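Local coordinates for Slr0280 protein (Synechocystis sp., PDB 5H3K) that is of unknown function but carries a phosphodiester glycosidase (NAGPA-type) domain, so it may act on phosphodiester-linked sugars, at residues A[369-383]-A[492-504]. Numbering follows the deposited sequence.
Sequences GAIAWNDQGQTTFGR and FNAFPNGMGAGPL
W373 and N497, a hydrogen-bonded pair of antiparallel strands 369-373 and 497-500, illustrate how one strand pairing can build different surfaces on its two faces. Strand 369-373 forms a beta hairpin with 379-383 round the type I turn N374-G377; strand 497-500 also pairs with 354-356, within a mixed sheet. With CG set between the backbone N and the carbonyl carbon (chi1 68°), the indole folds over the neighbouring strand, and N497 CB makes a CH-pi contact 3.7 Å from the centroid of the W373 five-membered ring. The two side chains cross at about a right angle, the amide plane turned 37° from the indole. W373 O receives two weak bonds, from N497 ND2 and N497 N. An alanine in place of W373 would probably leave N497 CB without its aromatic cover and L309 O without its indole donor. On the other face, A372 CB lies 3.5 Å from both F492 CD1 and F495 CB. Beside A372 on the hairpin, T380 places CG2 over the centre of the F492 ring and 3.5 Å from F495 CE2. Backbone bonds at G369 and I371 are near-straight; the ladder weakens at W373. Chemically, backbone ladder and apolar contacts hold the sheet, while L309 O and Q357 N satisfy the indole N-H and N497 OD1.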
loop_
_atom_site.group_PDB
_atom_site.type_symbol
_atom_site.label_atom_id
_atom_site.label_comp_id
_atom_site.label_asym_id
_atom_site.label_seq_id
_atom_site.Cartn_x
_atom_site.Cartn_y
_atom_site.Cartn_z
ATOM N N GLY A 369 0.029 18.913 4.092
ATOM C CA GLY A 369 -0.837 18.525 2.993
ATOM C C GLY A 369 -1.724 17.346 3.351
ATOM O O GLY A 369 -1.286 16.415 4.042
ATOM N N ALA A 370 -2.972 17.390 2.890
ATOM C CA ALA A 370 -3.959 16.358 3.187
ATOM C C ALA A 370 -4.981 16.258 2.071
ATOM O O ALA A 370 -5.237 17.233 1.352
ATOM C CB ALA A 370 -4.660 16.643 4.538
ATOM N N ILE A 371 -5.569 15.073 1.949
ATOM C CA ILE A 371 -6.702 14.824 1.059
ATOM C C ILE A 371 -7.906 14.395 1.895
ATOM O O ILE A 371 -7.750 13.704 2.899
ATOM C CB ILE A 371 -6.353 13.742 -0.010
ATOM C CG1 ILE A 371 -7.459 13.629 -1.065
ATOM C CG2 ILE A 371 -6.064 12.374 0.633
ATOM C CD1 ILE A 371 -7.188 12.535 -2.120
ATOM N N ALA A 372 -9.109 14.810 1.507
ATOM C CA ALA A 372 -10.312 14.328 2.177
ATOM C C ALA A 372 -11.341 13.980 1.124
ATOM O O ALA A 372 -11.285 14.506 0.011
ATOM C CB ALA A 372 -10.860 15.384 3.147
ATOM N N TRP A 373 -12.275 13.098 1.460
ATOM C CA TRP A 373 -13.235 12.620 0.475
ATOM C C TRP A 373 -14.497 12.076 1.106
ATOM O O TRP A 373 -14.534 11.814 2.310
ATOM C CB TRP A 373 -12.601 11.524 -0.407
ATOM C CG TRP A 373 -12.307 10.245 0.320
ATOM C CD1 TRP A 373 -13.133 9.168 0.448
ATOM C CD2 TRP A 373 -11.090 9.897 0.994
ATOM N NE1 TRP A 373 -12.520 8.182 1.176
ATOM C CE2 TRP A 373 -11.261 8.599 1.518
ATOM C CE3 TRP A 373 -9.874 10.562 1.212
ATOM C CZ2 TRP A 373 -10.263 7.944 2.242
ATOM C CZ3 TRP A 373 -8.881 9.913 1.942
ATOM C CH2 TRP A 373 -9.079 8.617 2.442
ATOM N N ASN A 374 -15.535 11.900 0.292
ATOM C CA ASN A 374 -16.748 11.235 0.764
ATOM C C ASN A 374 -17.071 10.033 -0.126
ATOM O O ASN A 374 -16.339 9.745 -1.087
ATOM C CB ASN A 374 -17.935 12.214 0.865
ATOM C CG ASN A 374 -18.308 12.856 -0.487
ATOM O OD1 ASN A 374 -18.096 12.270 -1.554
ATOM N ND2 ASN A 374 -18.876 14.068 -0.436
ATOM N N ASP A 375 -18.158 9.338 0.181
ATOM C CA ASP A 375 -18.507 8.129 -0.570
ATOM C C ASP A 375 -19.312 8.418 -1.832
ATOM O O ASP A 375 -19.830 7.503 -2.479
ATOM C CB ASP A 375 -19.245 7.136 0.316
ATOM C CG ASP A 375 -18.333 6.466 1.295
ATOM O OD1 ASP A 375 -17.098 6.691 1.208
ATOM O OD2 ASP A 375 -18.842 5.719 2.155
ATOM N N GLN A 376 -19.406 9.693 -2.177
ATOM C CA GLN A 376 -20.023 10.099 -3.425
ATOM C C GLN A 376 -18.948 10.500 -4.441
ATOM O O GLN A 376 -19.242 10.948 -5.551
ATOM C CB GLN A 376 -21.057 11.186 -3.142
ATOM C CG GLN A 376 -22.106 10.672 -2.130
ATOM C CD GLN A 376 -22.831 11.765 -1.378
ATOM O OE1 GLN A 376 -23.604 12.533 -1.955
ATOM N NE2 GLN A 376 -22.587 11.839 -0.069
ATOM N N GLY A 377 -17.691 10.291 -4.063
ATOM C CA GLY A 377 -16.587 10.467 -4.988
ATOM C C GLY A 377 -16.018 11.869 -5.042
ATOM O O GLY A 377 -15.154 12.164 -5.865
ATOM N N GLN A 378 -16.499 12.742 -4.166
ATOM C CA GLN A 378 -15.975 14.098 -4.097
ATOM C C GLN A 378 -14.721 14.149 -3.234
ATOM O O GLN A 378 -14.635 13.454 -2.219
ATOM C CB GLN A 378 -17.029 15.038 -3.519
ATOM C CG GLN A 378 -18.265 15.177 -4.414
ATOM C CD GLN A 378 -19.380 15.918 -3.722
ATOM O OE1 GLN A 378 -19.770 15.571 -2.605
ATOM N NE2 GLN A 378 -19.892 16.960 -4.370
ATOM N N THR A 379 -13.764 14.981 -3.640
ATOM C CA THR A 379 -12.493 15.140 -2.913
ATOM C C THR A 379 -12.157 16.603 -2.656
ATOM O O THR A 379 -12.691 17.501 -3.303
ATOM C CB THR A 379 -11.296 14.522 -3.677
ATOM O OG1 THR A 379 -11.120 15.209 -4.925
ATOM C CG2 THR A 379 -11.509 13.039 -3.940
ATOM N N THR A 380 -11.257 16.835 -1.706
ATOM C CA THR A 380 -10.647 18.147 -1.520
ATOM C C THR A 380 -9.208 17.948 -1.065
ATOM O O THR A 380 -8.894 16.926 -0.447
ATOM C CB THR A 380 -11.417 19.042 -0.503
ATOM O OG1 THR A 380 -11.057 20.410 -0.713
ATOM C CG2 THR A 380 -11.090 18.667 0.958
ATOM N N PHE A 381 -8.345 18.907 -1.397
ATOM C CA PHE A 381 -6.930 18.870 -1.027
ATOM C C PHE A 381 -6.610 20.194 -0.356
ATOM O O PHE A 381 -7.206 21.230 -0.688
ATOM C CB PHE A 381 -6.032 18.736 -2.269
ATOM C CG PHE A 381 -6.071 17.375 -2.945
ATOM C CD1 PHE A 381 -7.190 16.958 -3.663
ATOM C CD2 PHE A 381 -4.946 16.554 -2.934
ATOM C CE1 PHE A 381 -7.210 15.716 -4.320
ATOM C CE2 PHE A 381 -4.949 15.321 -3.593
ATOM C CZ PHE A 381 -6.090 14.902 -4.288
ATOM N N GLY A 382 -5.655 20.192 0.567
ATOM C CA GLY A 382 -5.247 21.442 1.182
ATOM C C GLY A 382 -4.256 21.175 2.280
ATOM O O GLY A 382 -3.843 20.040 2.465
ATOM N N ARG A 383 -3.875 22.218 3.005
ATOM C CA ARG A 383 -2.979 22.055 4.140
ATOM C C ARG A 383 -3.829 22.142 5.395
ATOM O O ARG A 383 -4.414 23.185 5.697
ATOM C CB ARG A 383 -1.882 23.111 4.102
ATOM C CG ARG A 383 -1.053 22.990 2.822
ATOM C CD ARG A 383 0.197 23.854 2.864
ATOM N NE ARG A 383 1.024 23.671 1.664
ATOM C CZ ARG A 383 0.847 24.323 0.514
ATOM N NH1 ARG A 383 -0.135 25.205 0.381
ATOM N NH2 ARG A 383 1.658 24.089 -0.509
ATOM N N PHE A 492 -12.719 21.280 4.539
ATOM C CA PHE A 492 -12.426 19.954 5.079
ATOM C C PHE A 492 -13.536 19.465 5.998
ATOM O O PHE A 492 -13.732 18.258 6.153
ATOM C CB PHE A 492 -11.079 19.931 5.803
ATOM C CG PHE A 492 -9.914 19.631 4.896
ATOM C CD1 PHE A 492 -9.545 18.319 4.633
ATOM C CD2 PHE A 492 -9.187 20.661 4.314
ATOM C CE1 PHE A 492 -8.461 18.030 3.794
ATOM C CE2 PHE A 492 -8.103 20.391 3.477
ATOM C CZ PHE A 492 -7.745 19.074 3.213
ATOM N N ASN A 493 -14.278 20.390 6.601
ATOM C CA ASN A 493 -15.358 19.994 7.508
ATOM C C ASN A 493 -16.496 19.220 6.836
ATOM O O ASN A 493 -17.297 18.550 7.503
ATOM C CB ASN A 493 -15.890 21.212 8.252
ATOM C CG ASN A 493 -14.842 21.841 9.122
ATOM O OD1 ASN A 493 -14.447 21.270 10.144
ATOM N ND2 ASN A 493 -14.353 23.006 8.713
ATOM N N ALA A 494 -16.562 19.300 5.514
ATOM C CA ALA A 494 -17.596 18.589 4.772
ATOM C C ALA A 494 -17.284 17.112 4.586
ATOM O O ALA A 494 -18.179 16.328 4.255
ATOM C CB ALA A 494 -17.815 19.253 3.413
ATOM N N PHE A 495 -16.026 16.711 4.784
ATOM C CA PHE A 495 -15.622 15.360 4.374
ATOM C C PHE A 495 -15.373 14.425 5.554
ATOM O O PHE A 495 -14.602 14.752 6.453
ATOM C CB PHE A 495 -14.388 15.419 3.462
ATOM C CG PHE A 495 -14.616 16.200 2.193
ATOM C CD1 PHE A 495 -15.127 15.579 1.065
ATOM C CD2 PHE A 495 -14.355 17.570 2.142
ATOM C CE1 PHE A 495 -15.354 16.310 -0.124
ATOM C CE2 PHE A 495 -14.582 18.306 0.970
ATOM C CZ PHE A 495 -15.073 17.672 -0.162
ATOM N N PRO A 496 -16.030 13.258 5.545
ATOM C CA PRO A 496 -15.973 12.331 6.677
ATOM C C PRO A 496 -14.751 11.431 6.661
ATOM O O PRO A 496 -14.538 10.757 7.666
ATOM C CB PRO A 496 -17.227 11.477 6.483
ATOM C CG PRO A 496 -17.387 11.419 4.975
ATOM C CD PRO A 496 -16.986 12.816 4.511
ATOM N N ASN A 497 -13.996 11.397 5.557
ATOM C CA ASN A 497 -12.789 10.578 5.458
ATOM C C ASN A 497 -11.613 11.425 5.019
ATOM O O ASN A 497 -11.758 12.337 4.210
ATOM C CB ASN A 497 -12.961 9.448 4.431
ATOM C CG ASN A 497 -14.265 8.709 4.588
ATOM O OD1 ASN A 497 -14.516 8.089 5.620
ATOM N ND2 ASN A 497 -15.104 8.746 3.547
ATOM N N GLY A 498 -10.431 11.137 5.548
ATOM C CA GLY A 498 -9.263 11.851 5.077
ATOM C C GLY A 498 -7.932 11.294 5.512
ATOM O O GLY A 498 -7.844 10.444 6.403
ATOM N N MET A 499 -6.882 11.801 4.880
ATOM C CA MET A 499 -5.529 11.346 5.132
ATOM C C MET A 499 -4.564 12.511 4.973
ATOM O O MET A 499 -4.524 13.162 3.913
ATOM C CB MET A 499 -5.162 10.232 4.141
ATOM C CG MET A 499 -3.694 9.792 4.179
ATOM S SD MET A 499 -3.211 9.048 5.739
ATOM C CE MET A 499 -4.303 7.633 5.835
ATOM N N GLY A 500 -3.763 12.760 6.006
ATOM C CA GLY A 500 -2.678 13.719 5.913
ATOM C C GLY A 500 -1.343 13.047 5.588
ATOM O O GLY A 500 -1.100 11.875 5.923
ATOM N N ALA A 501 -0.478 13.782 4.902
ATOM C CA ALA A 501 0.893 13.349 4.689
ATOM C C ALA A 501 1.712 14.558 4.354
ATOM O O ALA A 501 2.016 15.374 5.234
ATOM C CB ALA A 501 1.008 12.269 3.599
ATOM N N GLY A 502 2.067 14.683 3.080
ATOM C CA GLY A 502 2.732 15.883 2.621
ATOM C C GLY A 502 4.124 15.655 2.059
ATOM O O GLY A 502 4.726 14.593 2.234
ATOM N N PRO A 503 4.659 16.668 1.366
ATOM C CA PRO A 503 3.966 17.946 1.152
ATOM C C PRO A 503 2.920 17.891 0.055
ATOM O O PRO A 503 2.903 16.966 -0.769
ATOM C CB PRO A 503 5.097 18.924 0.792
ATOM C CG PRO A 503 6.266 18.059 0.398
ATOM C CD PRO A 503 6.092 16.711 1.021
ATOM N N LEU A 504 2.028 18.871 0.058
ATOM C CA LEU A 504 1.121 19.059 -1.066
ATOM C C LEU A 504 1.979 19.439 -2.277
ATOM O O LEU A 504 2.823 20.333 -2.180
ATOM C CB LEU A 504 0.122 20.169 -0.743
ATOM C CG LEU A 504 -1.011 20.380 -1.739
ATOM C CD1 LEU A 504 -1.902 19.146 -1.777
ATOM C CD2 LEU A 504 -1.814 21.616 -1.317
HETATM O O HOH W 1 -19.605 14.912 2.325
HETATM O O HOH W 2 3.653 21.968 -0.259
#